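Local structure of CLIP-associating protein (Drosophila melanogaster, 4G3A) at residues A127-L132 / Q150-A155; D83-T88 / R121-Q126; N154-Y159 / V193-H198; H94-L99 / T134-H139. The protein tracks microtubule plus ends, stabilises dynamic microtubules and is required for mitotic spindle formation, this chain being its N-terminal TOG-like domain of HEAT repeats. All blocks are in the same frame, centred on the assembly; numbering follows the deposited sequence.

Interaction 1 (A127-L132 / Q150-A155); sequences ALIDKL and QTIVNA
Thr151 OG1 has two hydrogen-bond partners, Gln111 OE1 and Glu147 O one turn earlier, which satisfy this buried hydroxyl; as both are modelled as acceptors, its one proton is probably shared or alternates between them. That leaves the methyl branch for the contact: with OG1 beside the backbone N (chi1 -57°), CG2 points at helix 125-136. There Thr151 CG2 lies 3.8 Å from Ile129 CD1 and 3.9 Å from Leu132 CD1, a methyl shared between two residues of the facing helix. Leu132 comes to it at roughly a right angle, whereas Ile129 runs alongside in the opposite sense. Both branches of Ile129 are engaged. Its CD1 also touches the methyl of Ala155, CB, at 4.0 Å, and its CG2 meets Ile152 CG1, likewise at 4.0 Å. All five residues are buried, and the contact between them is entirely apolar. The two segments run almost antiparallel at 169°, their axes 10.8 Å apart, in the helix pairing expected of a HEAT-type solenoid. Phe148 also packs on Ile129 and Leu132, Tyr169 on Ile129 and Ile152, and helices 88-98 and 104-119 flank Leu132 through Ile96 and Leu114.

Interaction 2 (D83-T88 / R121-Q126); sequences DFNAYT and RVLPPQ
Within HEAT repeat 2, the Schellman motif that ends helix 104-119 delivers Val122 to the turn leading into helix 88-98. Arg121, with positive phi, is the C-prime residue, and the N-H of Val122 reaches back to Leu117 O. The valine then wedges against three residues. Its CG1 sits 3.6 Å from both Asn85 OD1 and Thr88 OG1 and also approaches the edge of the Phe84 ring, near its plane, while CG2 lies 4.1 Å from Phe84 CB. Asn85 crosses the valine, its CG 3.6 Å from Val122 O, and its OD1 lies 4.3 Å from Leu123 CG. Phe84 and Val122 both also pack on Ile77 of helix 63-80 and Leu117 of helix 104-119. The two polar groups against CG1 bind each other: Thr88 OG1 donates to Asn85 OD1 over 2.7 Å, in the carbonyl plane and on a lone pair. This bond pairs the Asn85 carbonyl oxygen with the hydroxyl at the start of helix 88-98, consistent with a valine methyl packing on two polar groups that already serve each other.

Interaction 3 (N154-Y159 / V193-H198); sequences NALHEY and VEIYKH
His157 bridges to two residues of helix 182-199 with its two ring nitrogens. His157 ND1 and His198 NE2 are hydrogen-bonded at 2.9 Å, edge to edge, either nitrogen being a possible donor. His157 NE2 donates to Glu194 OE1 over 3.0 Å in a bent His-carboxylate hydrogen bond; the oxygen lies in the imidazole plane, but the ring meets the carboxylate from above its plane, almost perpendicular to it. Leu156 covers the His198 ring: its CG lies 3.5 Å from the ring centroid, 13° off the normal, a CH-pi contact. With CG anti to the backbone N (chi1 -163°), the leucine also reaches Ile195, CD2 to CG1 at 3.8 Å. In the second shell, Lys197 NZ forms a salt bridge to the same Glu194 OE1 at 3.1 Å from the opposite face, and Gln190 binds OE2. The carboxylate is thus fixed at both oxygens, and its charge would tend to polarise the imidazole pair. Helix 142-159 and helix 182-199 of HEAT repeat 3 lie side by side in the solenoid of the TOG-like domain, 19° from parallel with axes 10.1 Å apart. Val166 of the intervening loop packs on Leu156 and Ile195, while helix 215-229 lies against Val193.

Interaction 4 (H94-L99 / T134-H139); sequences HVIDRL and TSCFKH
Asp97 and His139 are brought together by different first torsions: the aspartate CG stands beside its backbone N (chi1 -75°), whereas the imidazole is swung beside its own carbonyl carbon (chi1 -159°). In this arrangement His139 NE2 donates to Asp97 OD1 at 3.2 Å. The bond is long but straight, 171° at the hydrogen, lying in the ring plane and meeting the oxygen nearly head-on along its C-O bond, with the carboxylate turned almost perpendicular to the ring. The other ring nitrogen, ND1, is hydrogen-bonded to the backbone N of Asn141, so both nitrogens are used and the rotation of the ring is fixed. His139 closes a type I turn begun at Cys136, in the region leading from helix 125-136 to helix 142-159; across from it, helix 88-98 of HEAT repeat 2 is also near its C-terminal end. Apart from this bond the contact is apolar. Ile96 divides its branches: CG2 touches Cys136 SG at 3.8 Å and His139 CD2 at 4.1 Å, while CD1 rests on Ser135 CB at 3.7 Å. The thiol sulfur is approached more loosely by Leu99 CD1, 4.4 Å away, and Cys136 also packs on Val144 and Phe148 of helix 142-159.

From the N terminus, 83-88 opens interaction 2, which closes on 121-126 across helices 88-98 and 104-119. Interaction 4 starts inside that loop at 94-99 and ends at 134-139, so the two cross. Interaction 1 begins at 127-132, before interaction 4 has closed, crosses it and ends at 150-155. Interaction 3 starts there, sharing Asn154 and Ala155, and reaches helix 182-199; none nests inside another. Helix 125-136 serves interactions 1, 2 and 4; interaction 1 touches interaction 2 through Leu128 and Leu123 and interaction 4 through Leu132 and Ile96, while 2 and 4 do not touch. The chain of contacts ties HEAT repeat 2, through helices 125-136 and 142-159, to HEAT repeat 3.

Interaction 1 (A127-L132 / Q150-A155)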
loop_
_atom_site.group_PDB
_atom_site.type_symbol
_atom_site.label_atom_id
_atom_site.label_comp_id
_atom_site.label_asym_id
_atom_site.label_seq_id
_atom_site.Cartn_x
_atom_site.Cartn_y
_atom_site.Cartn_z
ATOM N N ALA A 127 1.149 -12.675 1.292
ATOM C CA ALA A 127 1.843 -12.532 0.012
ATOM C C ALA A 127 2.157 -11.074 -0.319
ATOM O O ALA A 127 3.282 -10.742 -0.708
ATOM C CB ALA A 127 1.026 -13.173 -1.123
ATOM N N LEU A 128 1.162 -10.202 -0.180
ATOM C CA LEU A 128 1.366 -8.784 -0.467
ATOM C C LEU A 128 2.338 -8.112 0.493
ATOM O O LEU A 128 3.216 -7.363 0.077
ATOM C CB LEU A 128 0.054 -8.007 -0.445
ATOM C CG LEU A 128 0.255 -6.526 -0.813
ATOM C CD1 LEU A 128 0.929 -6.384 -2.184
ATOM C CD2 LEU A 128 -1.055 -5.734 -0.785
ATOM N N ILE A 129 2.168 -8.341 1.788
ATOM C CA ILE A 129 3.057 -7.664 2.733
ATOM C C ILE A 129 4.512 -8.115 2.520
ATOM O O ILE A 129 5.429 -7.289 2.509
ATOM C CB ILE A 129 2.611 -7.846 4.208
ATOM C CG1 ILE A 129 1.180 -7.342 4.406
ATOM C CG2 ILE A 129 3.579 -7.136 5.151
ATOM C CD1 ILE A 129 0.959 -5.901 4.001
ATOM N N ASP A 130 4.718 -9.421 2.339
ATOM C CA ASP A 130 6.060 -9.949 2.063
ATOM C C ASP A 130 6.652 -9.306 0.811
ATOM O O ASP A 130 7.816 -8.918 0.784
ATOM C CB ASP A 130 6.037 -11.469 1.860
ATOM C CG ASP A 130 5.813 -12.251 3.147
ATOM O OD1 ASP A 130 5.511 -11.651 4.198
ATOM O OD2 ASP A 130 5.935 -13.493 3.091
ATOM N N LYS A 131 5.846 -9.203 -0.238
ATOM C CA LYS A 131 6.311 -8.620 -1.487
ATOM C C LYS A 131 6.683 -7.152 -1.282
ATOM O O LYS A 131 7.707 -6.683 -1.776
ATOM C CB LYS A 131 5.223 -8.743 -2.568
ATOM C CG LYS A 131 5.676 -8.275 -3.930
ATOM C CD LYS A 131 6.847 -9.123 -4.450
ATOM C CE LYS A 131 7.052 -8.928 -5.972
ATOM N NZ LYS A 131 8.274 -9.659 -6.403
ATOM N N LEU A 132 5.853 -6.423 -0.549
ATOM C CA LEU A 132 6.149 -5.024 -0.261
ATOM C C LEU A 132 7.453 -4.919 0.531
ATOM O O LEU A 132 8.249 -4.003 0.316
ATOM C CB LEU A 132 5.019 -4.403 0.553
ATOM C CG LEU A 132 3.690 -4.226 -0.190
ATOM C CD1 LEU A 132 2.623 -3.772 0.782
ATOM C CD2 LEU A 132 3.851 -3.213 -1.293
ATOM N N GLN A 150 3.090 1.445 8.260
ATOM C CA GLN A 150 1.668 1.675 8.481
ATOM C C GLN A 150 0.820 0.656 7.720
ATOM O O GLN A 150 -0.236 0.234 8.197
ATOM C CB GLN A 150 1.290 3.107 8.097
ATOM C CG GLN A 150 -0.162 3.461 8.377
ATOM C CD GLN A 150 -0.477 3.516 9.854
ATOM O OE1 GLN A 150 -1.444 2.897 10.321
ATOM N NE2 GLN A 150 0.340 4.250 10.606
ATOM N N THR A 151 1.283 0.254 6.536
ATOM C CA THR A 151 0.588 -0.779 5.778
ATOM C C THR A 151 0.543 -2.069 6.587
ATOM O O THR A 151 -0.470 -2.769 6.607
ATOM C CB THR A 151 1.290 -1.075 4.432
ATOM O OG1 THR A 151 1.389 0.129 3.658
ATOM C CG2 THR A 151 0.519 -2.133 3.653
ATOM N N ILE A 152 1.657 -2.402 7.232
ATOM C CA ILE A 152 1.704 -3.584 8.086
ATOM C C ILE A 152 0.695 -3.461 9.222
ATOM O O ILE A 152 -0.073 -4.393 9.512
ATOM C CB ILE A 152 3.096 -3.764 8.713
ATOM C CG1 ILE A 152 4.134 -4.105 7.640
ATOM C CG2 ILE A 152 3.052 -4.832 9.806
ATOM C CD1 ILE A 152 5.564 -4.152 8.174
ATOM N N VAL A 153 0.698 -2.306 9.866
ATOM C CA VAL A 153 -0.223 -2.066 10.990
ATOM C C VAL A 153 -1.677 -2.240 10.540
ATOM O O VAL A 153 -2.470 -2.931 11.197
ATOM C CB VAL A 153 -0.002 -0.679 11.614
ATOM C CG1 VAL A 153 -1.189 -0.288 12.501
ATOM C CG2 VAL A 153 1.298 -0.665 12.443
ATOM N N ASN A 154 -2.017 -1.639 9.405
ATOM C CA ASN A 154 -3.398 -1.696 8.905
ATOM C C ASN A 154 -3.799 -3.118 8.545
ATOM O O ASN A 154 -4.910 -3.545 8.840
ATOM C CB ASN A 154 -3.590 -0.789 7.682
ATOM C CG ASN A 154 -3.414 0.684 7.999
ATOM O OD1 ASN A 154 -3.176 1.493 7.105
ATOM N ND2 ASN A 154 -3.523 1.041 9.272
ATOM N N ALA A 155 -2.896 -3.844 7.885
ATOM C CA ALA A 155 -3.155 -5.230 7.508
ATOM C C ALA A 155 -3.369 -6.145 8.726
ATOM O O ALA A 155 -4.244 -7.021 8.726
ATOM C CB ALA A 155 -2.023 -5.755 6.658
#

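Interaction 2 (D83-T88 / R121-Q126)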
loop_
_atom_site.group_PDB
_atom_site.type_symbol
_atom_site.label_atom_id
_atom_site.label_comp_id
_atom_site.label_asym_id
_atom_site.label_seq_id
_atom_site.Cartn_x
_atom_site.Cartn_y
_atom_site.Cartn_z
ATOM N N ASP A 83 -8.608 -11.919 -10.767
ATOM C CA ASP A 83 -8.206 -11.768 -12.159
ATOM C C ASP A 83 -7.196 -10.631 -12.335
ATOM O O ASP A 83 -6.349 -10.671 -13.230
ATOM C CB ASP A 83 -9.429 -11.591 -13.070
ATOM C CG ASP A 83 -10.284 -12.849 -13.144
ATOM O OD1 ASP A 83 -9.725 -13.964 -13.050
ATOM O OD2 ASP A 83 -11.517 -12.729 -13.289
ATOM N N PHE A 84 -7.269 -9.635 -11.458
ATOM C CA PHE A 84 -6.335 -8.514 -11.505
ATOM C C PHE A 84 -4.885 -8.946 -11.313
ATOM O O PHE A 84 -3.962 -8.228 -11.699
ATOM C CB PHE A 84 -6.682 -7.455 -10.450
ATOM C CG PHE A 84 -5.901 -6.176 -10.606
ATOM C CD1 PHE A 84 -4.682 -6.004 -9.967
ATOM C CD2 PHE A 84 -6.389 -5.150 -11.412
ATOM C CE1 PHE A 84 -3.961 -4.833 -10.120
ATOM C CE2 PHE A 84 -5.678 -3.974 -11.575
ATOM C CZ PHE A 84 -4.466 -3.806 -10.932
ATOM N N ASN A 85 -4.678 -10.115 -10.716
ATOM C CA ASN A 85 -3.331 -10.497 -10.290
ATOM C C ASN A 85 -2.381 -10.661 -11.466
ATOM O O ASN A 85 -1.175 -10.782 -11.283
ATOM C CB ASN A 85 -3.347 -11.757 -9.414
ATOM C CG ASN A 85 -2.094 -11.892 -8.571
ATOM O OD1 ASN A 85 -1.510 -10.893 -8.143
ATOM N ND2 ASN A 85 -1.670 -13.129 -8.332
ATOM N N ALA A 86 -2.933 -10.646 -12.675
ATOM C CA ALA A 86 -2.123 -10.677 -13.883
ATOM C C ALA A 86 -1.316 -9.391 -14.029
ATOM O O ALA A 86 -0.311 -9.355 -14.735
ATOM C CB ALA A 86 -3.008 -10.884 -15.104
ATOM N N TYR A 87 -1.757 -8.334 -13.358
ATOM C CA TYR A 87 -1.154 -7.018 -13.541
ATOM C C TYR A 87 -0.362 -6.537 -12.324
ATOM O O TYR A 87 0.342 -5.527 -12.388
ATOM C CB TYR A 87 -2.243 -6.010 -13.895
ATOM C CG TYR A 87 -3.131 -6.494 -15.019
ATOM C CD1 TYR A 87 -2.631 -6.618 -16.307
ATOM C CD2 TYR A 87 -4.460 -6.839 -14.792
ATOM C CE1 TYR A 87 -3.431 -7.065 -17.346
ATOM C CE2 TYR A 87 -5.270 -7.287 -15.830
ATOM C CZ TYR A 87 -4.746 -7.399 -17.104
ATOM O OH TYR A 87 -5.536 -7.843 -18.148
ATOM N N THR A 88 -0.484 -7.264 -11.217
ATOM C CA THR A 88 0.188 -6.891 -9.969
ATOM C C THR A 88 1.686 -6.567 -10.141
ATOM O O THR A 88 2.156 -5.526 -9.691
ATOM C CB THR A 88 -0.011 -7.975 -8.882
ATOM O OG1 THR A 88 -1.408 -8.254 -8.736
ATOM C CG2 THR A 88 0.555 -7.514 -7.542
ATOM N N ARG A 121 -9.061 -9.941 -2.587
ATOM C CA ARG A 121 -8.441 -11.241 -2.805
ATOM C C ARG A 121 -7.670 -11.357 -4.115
ATOM O O ARG A 121 -7.665 -12.413 -4.752
ATOM C CB ARG A 121 -9.483 -12.362 -2.702
ATOM C CG ARG A 121 -10.265 -12.371 -1.407
ATOM C CD ARG A 121 -11.115 -13.626 -1.295
ATOM N NE ARG A 121 -11.811 -13.701 -0.014
ATOM C CZ ARG A 121 -11.285 -14.220 1.090
ATOM N NH1 ARG A 121 -10.053 -14.712 1.073
ATOM N NH2 ARG A 121 -11.991 -14.246 2.212
ATOM N N VAL A 122 -6.995 -10.282 -4.504
ATOM C CA VAL A 122 -6.063 -10.372 -5.618
ATOM C C VAL A 122 -4.958 -11.343 -5.234
ATOM O O VAL A 122 -4.568 -12.201 -6.025
ATOM C CB VAL A 122 -5.459 -9.010 -5.965
ATOM C CG1 VAL A 122 -4.431 -9.158 -7.063
ATOM C CG2 VAL A 122 -6.548 -8.056 -6.385
ATOM N N LEU A 123 -4.459 -11.193 -4.008
ATOM C CA LEU A 123 -3.509 -12.122 -3.407
ATOM C C LEU A 123 -3.668 -12.083 -1.886
ATOM O O LEU A 123 -4.191 -11.109 -1.341
ATOM C CB LEU A 123 -2.057 -11.782 -3.779
ATOM C CG LEU A 123 -1.535 -10.344 -3.919
ATOM C CD1 LEU A 123 -2.217 -9.346 -3.006
ATOM C CD2 LEU A 123 -0.021 -10.323 -3.736
ATOM N N PRO A 124 -3.218 -13.141 -1.203
ATOM C CA PRO A 124 -3.346 -13.210 0.255
ATOM C C PRO A 124 -2.573 -12.093 0.944
ATOM O O PRO A 124 -1.562 -11.626 0.409
ATOM C CB PRO A 124 -2.729 -14.573 0.596
ATOM C CG PRO A 124 -2.778 -15.356 -0.672
ATOM C CD PRO A 124 -2.583 -14.347 -1.760
ATOM N N PRO A 125 -3.048 -11.663 2.124
ATOM C CA PRO A 125 -2.351 -10.591 2.849
ATOM C C PRO A 125 -0.875 -10.900 3.087
ATOM O O PRO A 125 -0.037 -10.005 2.923
ATOM C CB PRO A 125 -3.119 -10.495 4.171
ATOM C CG PRO A 125 -4.523 -10.952 3.813
ATOM C CD PRO A 125 -4.317 -12.047 2.776
ATOM N N GLN A 126 -0.543 -12.134 3.445
ATOM C CA GLN A 126 0.862 -12.445 3.695
ATOM C C GLN A 126 1.693 -12.250 2.432
ATOM O O GLN A 126 2.803 -11.721 2.492
ATOM C CB GLN A 126 1.052 -13.865 4.231
ATOM C CG GLN A 126 2.455 -14.118 4.716
ATOM C CD GLN A 126 2.666 -13.636 6.145
ATOM O OE1 GLN A 126 1.929 -14.019 7.047
ATOM N NE2 GLN A 126 3.677 -12.801 6.353
#

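Interaction 3 (N154-Y159 / V193-H198)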
loop_
_atom_site.group_PDB
_atom_site.type_symbol
_atom_site.label_atom_id
_atom_site.label_comp_id
_atom_site.label_asym_id
_atom_site.label_seq_id
_atom_site.Cartn_x
_atom_site.Cartn_y
_atom_site.Cartn_z
ATOM N N ASN A 154 -2.017 -1.639 9.405
ATOM C CA ASN A 154 -3.398 -1.696 8.905
ATOM C C ASN A 154 -3.799 -3.118 8.545
ATOM O O ASN A 154 -4.910 -3.545 8.840
ATOM C CB ASN A 154 -3.590 -0.789 7.682
ATOM C CG ASN A 154 -3.414 0.684 7.999
ATOM O OD1 ASN A 154 -3.176 1.493 7.105
ATOM N ND2 ASN A 154 -3.523 1.041 9.272
ATOM N N ALA A 155 -2.896 -3.844 7.885
ATOM C CA ALA A 155 -3.155 -5.230 7.508
ATOM C C ALA A 155 -3.369 -6.145 8.726
ATOM O O ALA A 155 -4.244 -7.021 8.726
ATOM C CB ALA A 155 -2.023 -5.755 6.658
ATOM N N LEU A 156 -2.564 -5.942 9.760
ATOM C CA LEU A 156 -2.721 -6.684 11.006
ATOM C C LEU A 156 -4.051 -6.346 11.663
ATOM O O LEU A 156 -4.801 -7.226 12.085
ATOM C CB LEU A 156 -1.560 -6.342 11.958
ATOM C CG LEU A 156 -1.278 -7.269 13.143
ATOM C CD1 LEU A 156 -0.927 -8.667 12.660
ATOM C CD2 LEU A 156 -0.154 -6.691 14.026
ATOM N N HIS A 157 -4.347 -5.057 11.759
ATOM C CA HIS A 157 -5.589 -4.645 12.377
ATOM C C HIS A 157 -6.786 -5.207 11.607
ATOM O O HIS A 157 -7.775 -5.597 12.206
ATOM C CB HIS A 157 -5.664 -3.122 12.509
ATOM C CG HIS A 157 -4.778 -2.574 13.602
ATOM N ND1 HIS A 157 -4.285 -3.349 14.612
ATOM C CD2 HIS A 157 -4.323 -1.310 13.816
ATOM C CE1 HIS A 157 -3.540 -2.594 15.423
ATOM N NE2 HIS A 157 -3.557 -1.366 14.963
ATOM N N GLU A 158 -6.680 -5.286 10.282
ATOM C CA GLU A 158 -7.820 -5.708 9.463
ATOM C C GLU A 158 -7.964 -7.224 9.389
ATOM O O GLU A 158 -9.091 -7.748 9.375
ATOM C CB GLU A 158 -7.739 -5.109 8.053
ATOM C CG GLU A 158 -8.252 -3.679 7.969
ATOM C CD GLU A 158 -7.790 -2.956 6.715
ATOM O OE1 GLU A 158 -8.018 -3.473 5.597
ATOM O OE2 GLU A 158 -7.196 -1.865 6.852
ATOM N N TYR A 159 -6.839 -7.930 9.377
ATOM C CA TYR A 159 -6.873 -9.382 9.187
ATOM C C TYR A 159 -6.483 -10.240 10.393
ATOM O O TYR A 159 -6.850 -11.410 10.459
ATOM C CB TYR A 159 -6.042 -9.768 7.967
ATOM C CG TYR A 159 -6.597 -9.131 6.714
ATOM C CD1 TYR A 159 -7.771 -9.603 6.142
ATOM C CD2 TYR A 159 -5.967 -8.051 6.128
ATOM C CE1 TYR A 159 -8.301 -9.018 5.009
ATOM C CE2 TYR A 159 -6.487 -7.460 4.990
ATOM C CZ TYR A 159 -7.662 -7.947 4.441
ATOM O OH TYR A 159 -8.180 -7.365 3.307
ATOM N N VAL A 193 4.423 -1.595 18.954
ATOM C CA VAL A 193 3.345 -1.434 19.917
ATOM C C VAL A 193 2.042 -2.000 19.350
ATOM O O VAL A 193 1.337 -2.742 20.037
ATOM C CB VAL A 193 3.190 0.041 20.364
ATOM C CG1 VAL A 193 1.897 0.236 21.149
ATOM C CG2 VAL A 193 4.391 0.474 21.200
ATOM N N GLU A 194 1.744 -1.688 18.088
ATOM C CA GLU A 194 0.563 -2.237 17.420
ATOM C C GLU A 194 0.641 -3.761 17.303
ATOM O O GLU A 194 -0.366 -4.450 17.472
ATOM C CB GLU A 194 0.376 -1.625 16.021
ATOM C CG GLU A 194 0.405 -0.103 15.975
ATOM C CD GLU A 194 -0.757 0.555 16.716
ATOM O OE1 GLU A 194 -1.776 -0.120 16.992
ATOM O OE2 GLU A 194 -0.646 1.764 17.014
ATOM N N ILE A 195 1.835 -4.287 17.020
ATOM C CA ILE A 195 2.029 -5.734 16.945
ATOM C C ILE A 195 1.832 -6.354 18.337
ATOM O O ILE A 195 1.268 -7.437 18.480
ATOM C CB ILE A 195 3.420 -6.104 16.397
ATOM C CG1 ILE A 195 3.461 -5.934 14.863
ATOM C CG2 ILE A 195 3.785 -7.529 16.796
ATOM C CD1 ILE A 195 4.897 -6.029 14.278
ATOM N N TYR A 196 2.280 -5.662 19.368
ATOM C CA TYR A 196 2.029 -6.159 20.725
ATOM C C TYR A 196 0.532 -6.411 20.973
ATOM O O TYR A 196 0.155 -7.380 21.637
ATOM C CB TYR A 196 2.590 -5.208 21.776
ATOM C CG TYR A 196 2.269 -5.626 23.205
ATOM C CD1 TYR A 196 2.996 -6.622 23.841
ATOM C CD2 TYR A 196 1.232 -5.027 23.899
ATOM C CE1 TYR A 196 2.696 -7.012 25.148
ATOM C CE2 TYR A 196 0.921 -5.406 25.197
ATOM C CZ TYR A 196 1.650 -6.396 25.818
ATOM O OH TYR A 196 1.327 -6.762 27.110
ATOM N N LYS A 197 -0.321 -5.546 20.436
ATOM C CA LYS A 197 -1.757 -5.704 20.646
ATOM C C LYS A 197 -2.274 -7.045 20.137
ATOM O O LYS A 197 -3.232 -7.588 20.684
ATOM C CB LYS A 197 -2.537 -4.544 20.038
ATOM C CG LYS A 197 -2.328 -3.229 20.766
ATOM C CD LYS A 197 -2.897 -2.067 19.968
ATOM C CE LYS A 197 -2.503 -0.736 20.595
ATOM N NZ LYS A 197 -2.993 0.413 19.787
ATOM N N HIS A 198 -1.635 -7.583 19.100
ATOM C CA HIS A 198 -2.087 -8.833 18.492
ATOM C C HIS A 198 -1.354 -10.037 19.064
ATOM O O HIS A 198 -1.914 -11.122 19.197
ATOM C CB HIS A 198 -1.895 -8.792 16.972
ATOM C CG HIS A 198 -2.833 -7.862 16.278
ATOM N ND1 HIS A 198 -3.980 -8.285 15.653
ATOM C CD2 HIS A 198 -2.804 -6.509 16.127
ATOM C CE1 HIS A 198 -4.626 -7.247 15.150
ATOM N NE2 HIS A 198 -3.920 -6.157 15.431
#

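Interaction 4 (H94-L99 / T134-H139)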
loop_
_atom_site.group_PDB
_atom_site.type_symbol
_atom_site.label_atom_id
_atom_site.label_comp_id
_atom_site.label_asym_id
_atom_site.label_seq_id
_atom_site.Cartn_x
_atom_site.Cartn_y
_atom_site.Cartn_z
ATOM N N HIS A 94 5.304 0.792 -8.918
ATOM C CA HIS A 94 5.055 2.233 -8.995
ATOM C C HIS A 94 4.083 2.732 -7.918
ATOM O O HIS A 94 4.124 3.896 -7.521
ATOM C CB HIS A 94 4.588 2.600 -10.405
ATOM C CG HIS A 94 5.540 2.141 -11.457
ATOM N ND1 HIS A 94 5.306 1.025 -12.235
ATOM C CD2 HIS A 94 6.761 2.596 -11.808
ATOM C CE1 HIS A 94 6.328 0.840 -13.048
ATOM N NE2 HIS A 94 7.230 1.777 -12.807
ATOM N N VAL A 95 3.205 1.845 -7.468
ATOM C CA VAL A 95 2.346 2.140 -6.337
ATOM C C VAL A 95 3.212 2.323 -5.096
ATOM O O VAL A 95 3.001 3.237 -4.309
ATOM C CB VAL A 95 1.357 1.009 -6.095
ATOM C CG1 VAL A 95 0.533 1.302 -4.848
ATOM C CG2 VAL A 95 0.457 0.851 -7.327
ATOM N N ILE A 96 4.200 1.453 -4.946
ATOM C CA ILE A 96 5.167 1.572 -3.861
ATOM C C ILE A 96 5.816 2.954 -3.857
ATOM O O ILE A 96 5.822 3.637 -2.829
ATOM C CB ILE A 96 6.253 0.483 -3.968
ATOM C CG1 ILE A 96 5.655 -0.885 -3.610
ATOM C CG2 ILE A 96 7.459 0.819 -3.060
ATOM C CD1 ILE A 96 6.605 -2.047 -3.841
ATOM N N ASP A 97 6.353 3.367 -5.005
ATOM C CA ASP A 97 6.950 4.692 -5.132
ATOM C C ASP A 97 5.990 5.800 -4.701
ATOM O O ASP A 97 6.415 6.794 -4.121
ATOM C CB ASP A 97 7.422 4.949 -6.568
ATOM C CG ASP A 97 8.703 4.201 -6.907
ATOM O OD1 ASP A 97 9.388 3.720 -5.975
ATOM O OD2 ASP A 97 9.018 4.088 -8.101
ATOM N N ARG A 98 4.702 5.635 -4.982
ATOM C CA ARG A 98 3.726 6.661 -4.616
ATOM C C ARG A 98 3.451 6.703 -3.108
ATOM O O ARG A 98 2.850 7.659 -2.605
ATOM C CB ARG A 98 2.422 6.468 -5.379
ATOM C CG ARG A 98 2.533 6.696 -6.882
ATOM C CD ARG A 98 2.753 8.168 -7.216
ATOM N NE ARG A 98 3.070 8.360 -8.634
ATOM C CZ ARG A 98 3.230 9.547 -9.221
ATOM N NH1 ARG A 98 3.099 10.669 -8.521
ATOM N NH2 ARG A 98 3.520 9.616 -10.516
ATOM N N LEU A 99 3.885 5.677 -2.382
ATOM C CA LEU A 99 3.772 5.742 -0.929
ATOM C C LEU A 99 4.632 6.895 -0.446
ATOM O O LEU A 99 4.386 7.456 0.615
ATOM C CB LEU A 99 4.218 4.436 -0.266
ATOM C CG LEU A 99 3.335 3.216 -0.517
ATOM C CD1 LEU A 99 3.992 1.974 0.074
ATOM C CD2 LEU A 99 1.929 3.428 0.049
ATOM N N THR A 134 10.114 -6.561 0.570
ATOM C CA THR A 134 11.296 -6.643 -0.275
ATOM C C THR A 134 11.740 -5.269 -0.778
ATOM O O THR A 134 12.932 -4.976 -0.823
ATOM C CB THR A 134 11.068 -7.615 -1.451
ATOM O OG1 THR A 134 10.907 -8.941 -0.928
ATOM C CG2 THR A 134 12.255 -7.593 -2.422
ATOM N N SER A 135 10.782 -4.422 -1.141
ATOM C CA SER A 135 11.102 -3.126 -1.728
ATOM C C SER A 135 11.066 -1.985 -0.721
ATOM O O SER A 135 11.643 -0.925 -0.959
ATOM C CB SER A 135 10.123 -2.796 -2.864
ATOM O OG SER A 135 10.187 -3.739 -3.918
ATOM N N CYS A 136 10.369 -2.186 0.394
ATOM C CA CYS A 136 10.017 -1.061 1.250
ATOM C C CYS A 136 10.925 -0.850 2.455
ATOM O O CYS A 136 11.161 0.289 2.859
ATOM C CB CYS A 136 8.546 -1.167 1.703
ATOM S SG CYS A 136 7.353 -0.818 0.341
ATOM N N PHE A 137 11.421 -1.934 3.047
ATOM C CA PHE A 137 12.170 -1.793 4.287
ATOM C C PHE A 137 13.418 -0.941 4.050
ATOM O O PHE A 137 13.810 -0.151 4.901
ATOM C CB PHE A 137 12.555 -3.156 4.883
ATOM C CG PHE A 137 11.512 -3.738 5.817
ATOM C CD1 PHE A 137 11.081 -3.025 6.925
ATOM C CD2 PHE A 137 10.984 -5.006 5.594
ATOM C CE1 PHE A 137 10.124 -3.555 7.798
ATOM C CE2 PHE A 137 10.025 -5.552 6.459
ATOM C CZ PHE A 137 9.596 -4.816 7.563
ATOM N N LYS A 138 14.032 -1.089 2.886
ATOM C CA LYS A 138 15.253 -0.345 2.581
ATOM C C LYS A 138 15.077 0.674 1.450
ATOM O O LYS A 138 16.042 1.079 0.826
ATOM C CB LYS A 138 16.388 -1.310 2.251
ATOM C CG LYS A 138 16.695 -2.295 3.372
ATOM C CD LYS A 138 17.979 -3.075 3.081
ATOM C CE LYS A 138 18.255 -4.123 4.146
ATOM N NZ LYS A 138 18.484 -3.538 5.504
ATOM N N HIS A 139 13.846 1.096 1.193
ATOM C CA HIS A 139 13.607 2.138 0.193
ATOM C C HIS A 139 14.382 3.420 0.531
ATOM O O HIS A 139 14.573 3.765 1.710
ATOM C CB HIS A 139 12.111 2.435 0.082
ATOM C CG HIS A 139 11.724 3.102 -1.213
ATOM N ND1 HIS A 139 12.014 4.412 -1.476
ATOM C CD2 HIS A 139 11.071 2.618 -2.298
ATOM C CE1 HIS A 139 11.551 4.728 -2.686
ATOM N NE2 HIS A 139 10.982 3.651 -3.199
#